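Side-chain contacts in peptidoglycan-binding domain 1 (PDB 5NM7), which is a phage endolysin that probably binds bacterial peptidoglycan through one module and cleaves its glycan strands with a lysozyme-like N-acetylmuramidase module: residues D79-R82 with A83-R86; A12-S15 with Y16-Q20; H120-Y123 with R124-A128; G242-Y245 with A246-L249; E255-F258 with D259-R263. All coordinates share one frame; numbering follows the deposited sequence.

Contact 1 (D79-R82 with A83-R86). With GLY (glycine), chain E.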
loop_
_atom_site.group_PDB
_atom_site.type_symbol
_atom_site.label_atom_id
_atom_site.label_comp_id
_atom_site.label_asym_id
_atom_site.label_seq_id
_atom_site.Cartn_x
_atom_site.Cartn_y
_atom_site.Cartn_z
ATOM N N ASP A 79 -4.721 -2.753 -12.443
ATOM C CA ASP A 79 -4.179 -1.498 -11.928
ATOM C C ASP A 79 -2.658 -1.521 -11.866
ATOM O O ASP A 79 -2.022 -0.490 -12.123
ATOM C CB ASP A 79 -4.721 -1.165 -10.542
ATOM C CG ASP A 79 -6.218 -0.979 -10.525
ATOM O OD1 ASP A 79 -6.755 -0.287 -11.451
ATOM O OD2 ASP A 79 -6.851 -1.526 -9.591
ATOM N N LEU A 80 -2.073 -2.659 -11.486
ATOM C CA LEU A 80 -0.597 -2.754 -11.424
ATOM C C LEU A 80 0.008 -2.678 -12.807
ATOM O O LEU A 80 1.063 -2.039 -12.991
ATOM C CB LEU A 80 -0.136 -4.034 -10.703
ATOM C CG LEU A 80 -0.558 -4.062 -9.220
ATOM C CD1 LEU A 80 -0.068 -5.364 -8.586
ATOM C CD2 LEU A 80 -0.058 -2.877 -8.425
ATOM N N GLN A 81 -0.638 -3.316 -13.791
ATOM C CA GLN A 81 -0.178 -3.206 -15.176
ATOM C C GLN A 81 -0.243 -1.770 -15.652
ATOM O O GLN A 81 0.730 -1.260 -16.259
ATOM C CB GLN A 81 -0.955 -4.122 -16.126
ATOM C CG GLN A 81 -0.478 -4.062 -17.583
ATOM C CD GLN A 81 0.940 -4.574 -17.767
ATOM O OE1 GLN A 81 1.182 -5.764 -17.657
ATOM N NE2 GLN A 81 1.879 -3.682 -18.073
ATOM N N ARG A 82 -1.328 -1.066 -15.326
ATOM C CA ARG A 82 -1.415 0.353 -15.694
ATOM C C ARG A 82 -0.305 1.188 -15.051
ATOM O O ARG A 82 0.284 2.072 -15.714
ATOM C CB ARG A 82 -2.795 0.929 -15.404
ATOM C CG ARG A 82 -3.806 0.506 -16.434
ATOM C CD ARG A 82 -5.152 1.117 -16.151
ATOM N NE ARG A 82 -5.884 0.527 -15.005
ATOM C CZ ARG A 82 -6.722 -0.533 -15.088
ATOM N NH1 ARG A 82 -6.969 -1.161 -16.246
ATOM N NH2 ARG A 82 -7.358 -0.959 -13.996
ATOM N N ALA A 83 -0.017 0.919 -13.776
ATOM C CA ALA A 83 1.064 1.595 -13.086
ATOM C C ALA A 83 2.418 1.311 -13.740
ATOM O O ALA A 83 3.234 2.235 -13.906
ATOM C CB ALA A 83 1.074 1.242 -11.596
ATOM N N ALA A 84 2.650 0.063 -14.152
ATOM C CA ALA A 84 3.895 -0.294 -14.850
ATOM C C ALA A 84 4.049 0.489 -16.151
ATOM O O ALA A 84 5.119 1.012 -16.469
ATOM C CB ALA A 84 3.957 -1.792 -15.131
ATOM N N ASP A 85 2.956 0.601 -16.891
ATOM C CA ASP A 85 2.940 1.433 -18.101
ATOM C C ASP A 85 3.195 2.900 -17.822
ATOM O O ASP A 85 3.986 3.543 -18.542
ATOM C CB ASP A 85 1.636 1.259 -18.846
ATOM C CG ASP A 85 1.431 -0.177 -19.359
ATOM O OD1 ASP A 85 2.412 -0.949 -19.450
ATOM O OD2 ASP A 85 0.291 -0.518 -19.679
ATOM N N ARG A 86 2.538 3.448 -16.797
ATOM C CA ARG A 86 2.757 4.827 -16.417
ATOM C C ARG A 86 4.198 5.141 -16.058
ATOM O O ARG A 86 4.698 6.245 -16.348
ATOM C CB ARG A 86 1.845 5.247 -15.255
ATOM C CG ARG A 86 0.399 5.382 -15.616
ATOM C CD ARG A 86 0.187 6.676 -16.399
ATOM N NE ARG A 86 0.628 7.834 -15.639
ATOM C CZ ARG A 86 -0.036 8.310 -14.610
ATOM N NH1 ARG A 86 -1.173 7.735 -14.273
ATOM N NH2 ARG A 86 0.403 9.371 -13.950
HETATM N N GLY E . -1.814 4.449 -12.484
HETATM C CA GLY E . -2.126 3.568 -11.306
HETATM C C GLY E . -3.606 3.329 -11.148
HETATM O O GLY E . -4.341 3.823 -11.996
HETATM O OXT GLY E . -4.104 2.636 -10.231
#
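The Q81 amide reaches along one turn of helix 77-87 to the D85 carboxylate, NE2 lying 3.1 Å from OD1. The bond is weak, bent to 134° at the hydrogen, and the two planes are turned 33° apart. Q81 swings CG away from its own backbone N (chi1 -179°) and then bends at chi2, which carries the amide along the helix toward D85. Beneath it the main chain is regular: A83 N, A84 N, D85 N and R86 N donate to the carbonyls of D79, L80, Q81 and R82. D79 spends its two oxygens separately. OD1 takes R82 NH2 at 2.7 Å in a salt bridge; it lies at the edge of the guanidinium, whereas the nitrogen stands above the carboxylate plane. OD2 accepts from T76 N. R86, folded at chi2 and chi3, lays CG 3.3 Å from R82 O and sends NH1 into a salt bridge with E212, which also accepts a hydrogen bond from the bound glycine. That glycine is lined here by looser contacts: A83 CB is 4.0 Å from its CA, D79 CB 3.9 Å from its OXT, and R86 NH1 3.8 Å from its N. Helix 77-87 packs on two others: L80, Q81 and A84 touch helix 91-101, while D79, A83 and R86 meet helix 207-219, with the glycine pocket at that second junction.

Contact 2 (A12-S15 with Y16-Q20)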
loop_
_atom_site.group_PDB
_atom_site.type_symbol
_atom_site.label_atom_id
_atom_site.label_comp_id
_atom_site.label_asym_id
_atom_site.label_seq_id
_atom_site.Cartn_x
_atom_site.Cartn_y
_atom_site.Cartn_z
ATOM N N ALA A 12 -3.664 -27.017 9.493
ATOM C CA ALA A 12 -5.092 -27.152 9.171
ATOM C C ALA A 12 -5.626 -25.976 8.345
ATOM O O ALA A 12 -6.434 -26.176 7.454
ATOM C CB ALA A 12 -5.900 -27.312 10.449
ATOM N N ASP A 13 -5.155 -24.763 8.623
ATOM C CA ASP A 13 -5.579 -23.598 7.850
ATOM C C ASP A 13 -5.145 -23.708 6.380
ATOM O O ASP A 13 -5.857 -23.248 5.502
ATOM C CB ASP A 13 -5.055 -22.287 8.456
ATOM C CG ASP A 13 -5.715 -21.932 9.795
ATOM O OD1 ASP A 13 -6.889 -22.305 10.047
ATOM O OD2 ASP A 13 -5.043 -21.255 10.596
ATOM N N VAL A 14 -3.983 -24.293 6.114
ATOM C CA VAL A 14 -3.514 -24.486 4.762
ATOM C C VAL A 14 -4.343 -25.535 4.040
ATOM O O VAL A 14 -4.728 -25.337 2.901
ATOM C CB VAL A 14 -2.018 -24.863 4.703
ATOM C CG1 VAL A 14 -1.573 -25.145 3.288
ATOM C CG2 VAL A 14 -1.196 -23.723 5.294
ATOM N N SER A 15 -4.644 -26.659 4.696
ATOM C CA SER A 15 -5.452 -27.665 3.995
ATOM C C SER A 15 -6.832 -27.088 3.702
ATOM O O SER A 15 -7.376 -27.365 2.648
ATOM C CB SER A 15 -5.490 -29.016 4.727
ATOM O OG SER A 15 -5.699 -28.831 6.074
ATOM N N TYR A 16 -7.378 -26.274 4.613
ATOM C CA TYR A 16 -8.641 -25.582 4.372
ATOM C C TYR A 16 -8.530 -24.669 3.144
ATOM O O TYR A 16 -9.333 -24.740 2.229
ATOM C CB TYR A 16 -9.084 -24.796 5.599
ATOM C CG TYR A 16 -10.405 -24.101 5.394
ATOM C CD1 TYR A 16 -11.594 -24.840 5.330
ATOM C CD2 TYR A 16 -10.477 -22.724 5.208
ATOM C CE1 TYR A 16 -12.819 -24.218 5.115
ATOM C CE2 TYR A 16 -11.700 -22.091 4.998
ATOM C CZ TYR A 16 -12.864 -22.853 4.945
ATOM O OH TYR A 16 -14.073 -22.237 4.739
ATOM N N LEU A 17 -7.452 -23.893 3.070
ATOM C CA LEU A 17 -7.205 -23.091 1.859
ATOM C C LEU A 17 -7.153 -23.936 0.595
ATOM O O LEU A 17 -7.761 -23.590 -0.426
ATOM C CB LEU A 17 -5.885 -22.312 1.999
ATOM C CG LEU A 17 -5.454 -21.487 0.795
ATOM C CD1 LEU A 17 -6.386 -20.296 0.557
ATOM C CD2 LEU A 17 -4.028 -21.013 1.041
ATOM N N GLN A 18 -6.422 -25.038 0.639
ATOM C CA GLN A 18 -6.249 -25.898 -0.530
ATOM C C GLN A 18 -7.622 -26.436 -0.999
ATOM O O GLN A 18 -7.945 -26.419 -2.186
ATOM C CB GLN A 18 -5.307 -27.031 -0.215
ATOM C CG GLN A 18 -3.858 -26.581 -0.054
ATOM C CD GLN A 18 -2.949 -27.614 0.556
ATOM O OE1 GLN A 18 -3.361 -28.450 1.368
ATOM N NE2 GLN A 18 -1.687 -27.557 0.181
ATOM N N ARG A 19 -8.443 -26.866 -0.046
ATOM C CA ARG A 19 -9.825 -27.295 -0.383
ATOM C C ARG A 19 -10.646 -26.194 -1.038
ATOM O O ARG A 19 -11.352 -26.459 -2.024
ATOM C CB ARG A 19 -10.542 -27.832 0.854
ATOM C CG ARG A 19 -9.956 -29.160 1.289
ATOM C CD ARG A 19 -10.809 -29.922 2.286
ATOM N NE ARG A 19 -10.295 -31.296 2.338
ATOM C CZ ARG A 19 -9.473 -31.788 3.269
ATOM N NH1 ARG A 19 -9.076 -31.051 4.308
ATOM N NH2 ARG A 19 -9.051 -33.050 3.165
ATOM N N GLN A 20 -10.534 -24.962 -0.525
ATOM C CA GLN A 20 -11.254 -23.811 -1.089
ATOM C C GLN A 20 -10.759 -23.503 -2.509
ATOM O O GLN A 20 -11.563 -23.256 -3.407
ATOM C CB GLN A 20 -11.129 -22.591 -0.186
ATOM C CG GLN A 20 -11.774 -22.654 1.184
ATOM C CD GLN A 20 -13.284 -22.777 1.071
ATOM O OE1 GLN A 20 -14.003 -21.758 1.031
ATOM N NE2 GLN A 20 -13.761 -23.964 0.950
#
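V14 and Q18 make the close side of this helical turn, V14 CG1 resting 3.9 Å from the amide carbon CD of Q18. The Q18 chain runs back along the helix: CG sits 3.3 Å from V14 O, and OE1 comes to 3.4 Å from S15 CA. With CG beside the backbone N (chi1 -71°) and the rest extended, the amide is delivered to a buried polar cluster, where NE2 donates to D31 and T38 and OE1 accepts from A32 N. Q18 also lines a pocket holding a bound glycine. The turn belongs to helix 12-23, the first helix of the putative peptidoglycan-binding module, and L17 on its inner side packs against W62 and L65 of helix 59-67. Beneath these side chains Q18 N donates to V14 O at 2.8 Å, the shortest of the four backbone bonds that join the two halves. Toward solvent the fit is slacker. R19, extended from CG to NE, brings NH1 no nearer than 4.1 Å to S15 CB, although its CG still lies 3.4 Å from S15 O. Y16 turns its ring away from 12-15; Q20 CG sits 3.8 Å above one face, offset toward the rim, and the Y16 hydroxyl is hydrogen-bonded to that of Y2.

Contact 3 (H120-Y123 with R124-A128)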
loop_
_atom_site.group_PDB
_atom_site.type_symbol
_atom_site.label_atom_id
_atom_site.label_comp_id
_atom_site.label_asym_id
_atom_site.label_seq_id
_atom_site.Cartn_x
_atom_site.Cartn_y
_atom_site.Cartn_z
ATOM N N HIS A 120 4.523 17.239 13.272
ATOM C CA HIS A 120 5.706 18.040 12.871
ATOM C C HIS A 120 5.588 18.628 11.472
ATOM O O HIS A 120 6.114 19.715 11.215
ATOM C CB HIS A 120 6.995 17.250 13.101
ATOM C CG HIS A 120 7.244 16.185 12.102
ATOM N ND1 HIS A 120 6.508 15.018 12.052
ATOM C CD2 HIS A 120 8.154 16.100 11.101
ATOM C CE1 HIS A 120 6.944 14.273 11.047
ATOM N NE2 HIS A 120 7.965 14.894 10.480
ATOM N N ILE A 121 4.870 17.959 10.572
ATOM C CA ILE A 121 4.559 18.533 9.290
ATOM C C ILE A 121 3.459 19.590 9.422
ATOM O O ILE A 121 3.464 20.593 8.692
ATOM C CB ILE A 121 4.156 17.455 8.248
ATOM C CG1 ILE A 121 5.261 16.391 8.107
ATOM C CG2 ILE A 121 3.860 18.074 6.900
ATOM C CD1 ILE A 121 6.628 16.940 7.716
ATOM N N MET A 122 2.481 19.365 10.306
ATOM C CA MET A 122 1.469 20.404 10.558
ATOM C C MET A 122 2.161 21.699 11.006
ATOM O O MET A 122 1.884 22.769 10.452
ATOM C CB MET A 122 0.476 19.987 11.636
ATOM C CG MET A 122 -0.651 21.007 11.853
ATOM S SD MET A 122 -1.744 21.126 10.460
ATOM C CE MET A 122 -3.171 21.926 11.211
ATOM N N TYR A 123 3.050 21.573 11.978
ATOM C CA TYR A 123 3.884 22.680 12.444
ATOM C C TYR A 123 4.511 23.433 11.255
ATOM O O TYR A 123 4.399 24.662 11.128
ATOM C CB TYR A 123 4.975 22.148 13.378
ATOM C CG TYR A 123 5.879 23.230 13.921
ATOM C CD1 TYR A 123 5.416 24.144 14.882
ATOM C CD2 TYR A 123 7.188 23.368 13.458
ATOM C CE1 TYR A 123 6.234 25.151 15.381
ATOM C CE2 TYR A 123 8.015 24.371 13.954
ATOM C CZ TYR A 123 7.534 25.254 14.912
ATOM O OH TYR A 123 8.352 26.248 15.404
ATOM N N ARG A 124 5.105 22.663 10.355
ATOM C CA ARG A 124 5.764 23.196 9.178
ATOM C C ARG A 124 4.799 23.918 8.218
ATOM O O ARG A 124 5.119 24.996 7.699
ATOM C CB ARG A 124 6.452 22.034 8.458
ATOM C CG ARG A 124 7.706 22.362 7.706
ATOM C CD ARG A 124 8.352 21.076 7.173
ATOM N NE ARG A 124 8.975 21.434 5.909
ATOM C CZ ARG A 124 10.149 22.062 5.774
ATOM N NH1 ARG A 124 10.916 22.345 6.826
ATOM N NH2 ARG A 124 10.576 22.379 4.555
ATOM N N GLN A 125 3.628 23.331 7.975
ATOM C CA GLN A 125 2.671 23.881 7.026
ATOM C C GLN A 125 1.996 25.150 7.554
ATOM O O GLN A 125 1.659 26.054 6.762
ATOM C CB GLN A 125 1.610 22.842 6.612
ATOM C CG GLN A 125 2.183 21.620 5.911
ATOM C CD GLN A 125 3.000 21.973 4.671
ATOM O OE1 GLN A 125 4.230 22.016 4.723
ATOM N NE2 GLN A 125 2.317 22.254 3.570
ATOM N N LEU A 126 1.806 25.209 8.869
ATOM C CA LEU A 126 1.258 26.395 9.528
ATOM C C LEU A 126 2.242 27.583 9.453
ATOM O O LEU A 126 1.829 28.713 9.161
ATOM C CB LEU A 126 0.906 26.094 10.989
ATOM C CG LEU A 126 -0.271 25.151 11.231
ATOM C CD1 LEU A 126 -0.285 24.615 12.660
ATOM C CD2 LEU A 126 -1.577 25.831 10.900
ATOM N N ALA A 127 3.516 27.317 9.722
ATOM C CA ALA A 127 4.580 28.328 9.587
ATOM C C ALA A 127 4.643 28.912 8.169
ATOM O O ALA A 127 4.609 30.130 7.992
ATOM C CB ALA A 127 5.927 27.734 9.969
ATOM N N ALA A 128 4.689 28.031 7.172
ATOM C CA ALA A 128 4.672 28.430 5.753
ATOM C C ALA A 128 3.389 29.158 5.303
ATOM O O ALA A 128 3.424 29.946 4.363
ATOM C CB ALA A 128 4.915 27.217 4.869
#
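L126 folds back over the preceding turn onto M122, and each carbon of its inner edge has a partner there. CB lies 3.5 Å from M122 O, CG approaches the same oxygen to 3.3 Å, and CD1, at 3.6 Å from it, goes on to touch M122 CG at 3.7 Å. CG stands beside the backbone N (chi1 -69°), the torsion that turns the branch back toward this carbonyl. M122 O is engaged by a polar partner as well, since L126 N donates to it at 2.9 Å. Both side chains belong to helix 119-128, which follows strand 115-117 of the small antiparallel sheet in the N-acetylmuramidase module; M122 is buried against C171 and A172 of helix 169-174 and A164 of helix 156-167, and L126 also reaches I167. One position round the helix, I121 and Q125 lie side by side and point the same way, CG2 of I121 4.0 Å from CG of Q125. F186 touches both of them. The Q125 chain bends at chi2, and its NE2 donates to E174. On the exposed side, A127 CB keeps 3.6 Å from Y123 O, and the far end of the R124 side chain leads away from 120-123, although its CB is 3.3 Å from I121 O.

Contact 4 (G242-Y245 with A246-L249)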
loop_
_atom_site.group_PDB
_atom_site.type_symbol
_atom_site.label_atom_id
_atom_site.label_comp_id
_atom_site.label_asym_id
_atom_site.label_seq_id
_atom_site.Cartn_x
_atom_site.Cartn_y
_atom_site.Cartn_z
ATOM N N GLY A 242 13.479 5.862 3.541
ATOM C CA GLY A 242 14.334 6.718 4.349
ATOM C C GLY A 242 15.536 5.959 4.891
ATOM O O GLY A 242 15.760 4.791 4.564
ATOM N N LYS A 243 16.286 6.640 5.750
ATOM C CA LYS A 243 17.609 6.174 6.179
ATOM C C LYS A 243 17.582 4.831 6.927
ATOM O O LYS A 243 18.544 4.084 6.855
ATOM C CB LYS A 243 18.282 7.266 7.022
ATOM C CG LYS A 243 19.787 7.109 7.205
ATOM C CD LYS A 243 20.586 7.381 5.922
ATOM C CE LYS A 243 21.966 6.720 5.967
ATOM N NZ LYS A 243 21.904 5.238 5.774
ATOM N N ALA A 244 16.463 4.519 7.578
ATOM C CA ALA A 244 16.293 3.278 8.334
ATOM C C ALA A 244 15.707 2.122 7.510
ATOM O O ALA A 244 15.291 1.113 8.078
ATOM C CB ALA A 244 15.417 3.543 9.546
ATOM N N TYR A 245 15.699 2.251 6.179
ATOM C CA TYR A 245 15.204 1.188 5.293
ATOM C C TYR A 245 15.738 -0.229 5.593
ATOM O O TYR A 245 15.011 -1.203 5.466
ATOM C CB TYR A 245 15.458 1.556 3.819
ATOM C CG TYR A 245 16.871 1.327 3.364
ATOM C CD1 TYR A 245 17.842 2.275 3.558
ATOM C CD2 TYR A 245 17.228 0.136 2.750
ATOM C CE1 TYR A 245 19.141 2.050 3.155
ATOM C CE2 TYR A 245 18.538 -0.102 2.360
ATOM C CZ TYR A 245 19.480 0.859 2.568
ATOM O OH TYR A 245 20.760 0.604 2.142
ATOM N N ALA A 246 17.012 -0.338 5.954
ATOM C CA ALA A 246 17.640 -1.643 6.125
ATOM C C ALA A 246 17.122 -2.380 7.368
ATOM O O ALA A 246 16.991 -3.585 7.332
ATOM C CB ALA A 246 19.173 -1.512 6.166
ATOM N N GLU A 247 16.729 -1.630 8.389
ATOM C CA GLU A 247 16.282 -2.207 9.647
ATOM C C GLU A 247 15.008 -3.009 9.445
ATOM O O GLU A 247 14.798 -4.012 10.111
ATOM C CB GLU A 247 16.131 -1.102 10.708
ATOM C CG GLU A 247 17.473 -0.430 11.052
ATOM C CD GLU A 247 17.348 0.909 11.779
ATOM O OE1 GLU A 247 16.303 1.168 12.424
ATOM O OE2 GLU A 247 18.313 1.715 11.701
ATOM N N ASN A 248 14.188 -2.613 8.476
ATOM C CA ASN A 248 12.981 -3.361 8.158
ATOM C C ASN A 248 13.099 -4.204 6.890
ATOM O O ASN A 248 12.122 -4.715 6.406
ATOM C CB ASN A 248 11.788 -2.399 8.148
ATOM C CG ASN A 248 11.440 -1.905 9.559
ATOM O OD1 ASN A 248 11.635 -0.739 9.899
ATOM N ND2 ASN A 248 10.928 -2.816 10.394
ATOM N N LEU A 249 14.315 -4.387 6.388
ATOM C CA LEU A 249 14.583 -5.275 5.264
ATOM C C LEU A 249 13.888 -4.846 3.956
ATOM O O LEU A 249 13.719 -5.661 3.086
ATOM C CB LEU A 249 14.275 -6.753 5.589
ATOM C CG LEU A 249 15.461 -7.481 6.308
ATOM C CD1 LEU A 249 15.956 -6.863 7.583
ATOM C CD2 LEU A 249 15.221 -8.975 6.474
HETATM O O HOH W 1 18.998 1.431 6.850
#
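Two successive type I beta turns, G242 to Y245 and A246 to L249, form the surface connection between helices 233-241 and 250-265. Across their junction A246 CB sits over one face of the Y245 ring, a CH-pi contact 4.2 Å from the centroid and 15° off the ring normal; the methyl is displaced toward the rim, on the CE2 side. Y245 holds CG between its backbone N and carbonyl carbon (chi1 79°), which folds the ring back so that A246 N also lies over a face, 3.1 Å from CG. That amide has its polar partner in a water, to which it donates at 2.8 Å, while the water donates in turn to K243 O; the bridge spans the join between the turns. G242 O lies in the plane of the ring, at its edge. A244 and E247 meet beside this: E247 N donates to A244 O at 3.1 Å, and OE1 comes to 3.8 Å from A244 CB. N248 N adds a weak bond to Y245 O. G242, just past the end of helix 233-241, has a positive phi at which a CB would collide with the carbonyl oxygen of the residue before it. Y245 packs on A234, A237 and E238 of helix 233-241, and L249 occupies the N-cap position from which helix 250-265 sets out.

Contact 5 (E255-F258 with D259-R263)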
loop_
_atom_site.group_PDB
_atom_site.type_symbol
_atom_site.label_atom_id
_atom_site.label_comp_id
_atom_site.label_asym_id
_atom_site.label_seq_id
_atom_site.Cartn_x
_atom_site.Cartn_y
_atom_site.Cartn_z
ATOM N N GLU A 255 13.997 -6.850 -3.470
ATOM C CA GLU A 255 14.882 -7.671 -4.357
ATOM C C GLU A 255 14.349 -9.066 -4.523
ATOM O O GLU A 255 14.124 -9.545 -5.644
ATOM C CB GLU A 255 16.299 -7.678 -3.798
ATOM C CG GLU A 255 17.377 -8.576 -4.447
ATOM C CD GLU A 255 18.473 -8.938 -3.435
ATOM O OE1 GLU A 255 18.849 -8.160 -2.493
ATOM O OE2 GLU A 255 18.982 -10.044 -3.580
ATOM N N ARG A 256 14.038 -9.705 -3.404
ATOM C CA ARG A 256 13.539 -11.072 -3.442
ATOM C C ARG A 256 12.114 -11.214 -3.968
ATOM O O ARG A 256 11.809 -12.156 -4.691
ATOM C CB ARG A 256 13.809 -11.750 -2.075
ATOM C CG ARG A 256 15.299 -11.574 -1.731
ATOM C CD ARG A 256 15.963 -12.719 -1.027
ATOM N NE ARG A 256 17.379 -12.387 -0.785
ATOM C CZ ARG A 256 18.132 -12.861 0.210
ATOM N NH1 ARG A 256 17.638 -13.704 1.115
ATOM N NH2 ARG A 256 19.394 -12.468 0.307
ATOM N N ALA A 257 11.244 -10.225 -3.731
ATOM C CA ALA A 257 9.946 -10.189 -4.374
ATOM C C ALA A 257 10.025 -10.082 -5.893
ATOM O O ALA A 257 9.300 -10.764 -6.613
ATOM C CB ALA A 257 9.086 -9.037 -3.823
ATOM N N PHE A 258 10.884 -9.179 -6.347
ATOM C CA PHE A 258 11.116 -8.969 -7.768
ATOM C C PHE A 258 11.584 -10.267 -8.436
ATOM O O PHE A 258 11.054 -10.635 -9.488
ATOM C CB PHE A 258 12.178 -7.888 -7.989
ATOM C CG PHE A 258 12.608 -7.780 -9.434
ATOM C CD1 PHE A 258 11.767 -7.213 -10.396
ATOM C CD2 PHE A 258 13.832 -8.290 -9.835
ATOM C CE1 PHE A 258 12.144 -7.134 -11.733
ATOM C CE2 PHE A 258 14.204 -8.244 -11.175
ATOM C CZ PHE A 258 13.367 -7.667 -12.123
ATOM N N ASP A 259 12.527 -10.958 -7.791
ATOM C CA ASP A 259 12.988 -12.261 -8.323
ATOM C C ASP A 259 11.797 -13.206 -8.445
ATOM O O ASP A 259 11.624 -13.838 -9.466
ATOM C CB ASP A 259 14.074 -12.890 -7.446
ATOM C CG ASP A 259 15.418 -12.127 -7.486
ATOM O OD1 ASP A 259 15.659 -11.326 -8.424
ATOM O OD2 ASP A 259 16.229 -12.309 -6.539
ATOM N N ARG A 260 10.967 -13.291 -7.404
ATOM C CA ARG A 260 9.768 -14.152 -7.459
ATOM C C ARG A 260 8.844 -13.843 -8.623
ATOM O O ARG A 260 8.392 -14.741 -9.336
ATOM C CB ARG A 260 8.934 -14.072 -6.172
ATOM C CG ARG A 260 9.227 -15.114 -5.136
ATOM C CD ARG A 260 8.162 -15.124 -4.045
ATOM N NE ARG A 260 7.869 -13.835 -3.409
ATOM C CZ ARG A 260 8.592 -13.246 -2.448
ATOM N NH1 ARG A 260 9.728 -13.785 -1.971
ATOM N NH2 ARG A 260 8.187 -12.075 -1.966
ATOM N N TYR A 261 8.533 -12.561 -8.800
ATOM C CA TYR A 261 7.642 -12.135 -9.855
ATOM C C TYR A 261 8.237 -12.273 -11.245
ATOM O O TYR A 261 7.501 -12.522 -12.201
ATOM C CB TYR A 261 7.129 -10.698 -9.635
ATOM C CG TYR A 261 6.161 -10.579 -8.476
ATOM C CD1 TYR A 261 4.928 -11.248 -8.509
ATOM C CD2 TYR A 261 6.462 -9.803 -7.374
ATOM C CE1 TYR A 261 4.027 -11.143 -7.459
ATOM C CE2 TYR A 261 5.574 -9.687 -6.328
ATOM C CZ TYR A 261 4.361 -10.365 -6.377
ATOM O OH TYR A 261 3.501 -10.241 -5.313
ATOM N N SER A 262 9.540 -12.050 -11.357
ATOM C CA SER A 262 10.263 -12.265 -12.614
ATOM C C SER A 262 10.186 -13.717 -13.038
ATOM O O SER A 262 9.888 -13.997 -14.182
ATOM C CB SER A 262 11.733 -11.902 -12.462
ATOM O OG SER A 262 11.888 -10.547 -12.166
ATOM N N ARG A 263 10.422 -14.613 -12.083
ATOM C CA ARG A 263 10.259 -16.060 -12.293
ATOM C C ARG A 263 8.829 -16.468 -12.660
ATOM O O ARG A 263 8.623 -17.209 -13.627
ATOM C CB ARG A 263 10.736 -16.838 -11.062
ATOM C CG ARG A 263 12.251 -16.815 -10.926
ATOM C CD ARG A 263 12.805 -17.760 -9.866
ATOM N NE ARG A 263 12.356 -17.452 -8.500
ATOM C CZ ARG A 263 13.082 -16.883 -7.519
ATOM N NH1 ARG A 263 14.364 -16.522 -7.686
ATOM N NH2 ARG A 263 12.511 -16.669 -6.328
HETATM O O HOH W 2 12.792 -14.763 -4.208
#
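E255 O receives D259 N at 3.0 Å in a regular turn of helix 250-265, the last helix of the chain and part of the N-acetylmuramidase family region. The D259 carboxylate folds back over this turn, and its OD2 stays 4.6 Å from E255 OE2; these like charges probably disfavour each other mildly. R256 O comes next, accepting from R260 N and from a water that also receives R263 NH2, so two donors grip it and the water ties R263 back to the preceding turn. The R260 guanidinium lies with one face over the backbone here, A257 CA 3.5 Å above its plane and R256 O on the same face. A bend at chi3 (-52°) brings the group back over that backbone, and its NH2 forms a salt bridge with E99. A257 is buried: its CB is 3.7 Å from R260 NH2, its O accepts from Y261 N, and CD2 of the Y261 ring passes close to that oxygen. Y261 OH is also hydrogen-bonded to E99, so this residue of helix 91-101 is held by two side chains one position apart. F258 closes the segment. Its O takes both the N and the OG of S262, each at 2.8 Å, the hydroxyl arriving from above the carbonyl plane; the same OG sits over one face of the F258 ring, near its rim, 3.2 Å from CZ.

From the N terminus the five contacts follow one another in series; none nests in or crosses another, and each closes just a turn or two of backbone. Contact 2 (12-20) comes first, in the putative peptidoglycan-binding module. Contact 1 (79-86), on helix 77-87, is next. Contact 3 (120-128) opens the three that belong to the N-acetylmuramidase region; its centre is about 50 Å from that of contact 2, on the opposite side of the chain's centre. Contact 4 (242-249) leads directly into the helix carrying contact 5 (255-263), their nearest atoms about 7 Å apart. Contacts 1 and 5, equally near, both pack on helix 91-101, which thus links helices 77-87 and 250-265.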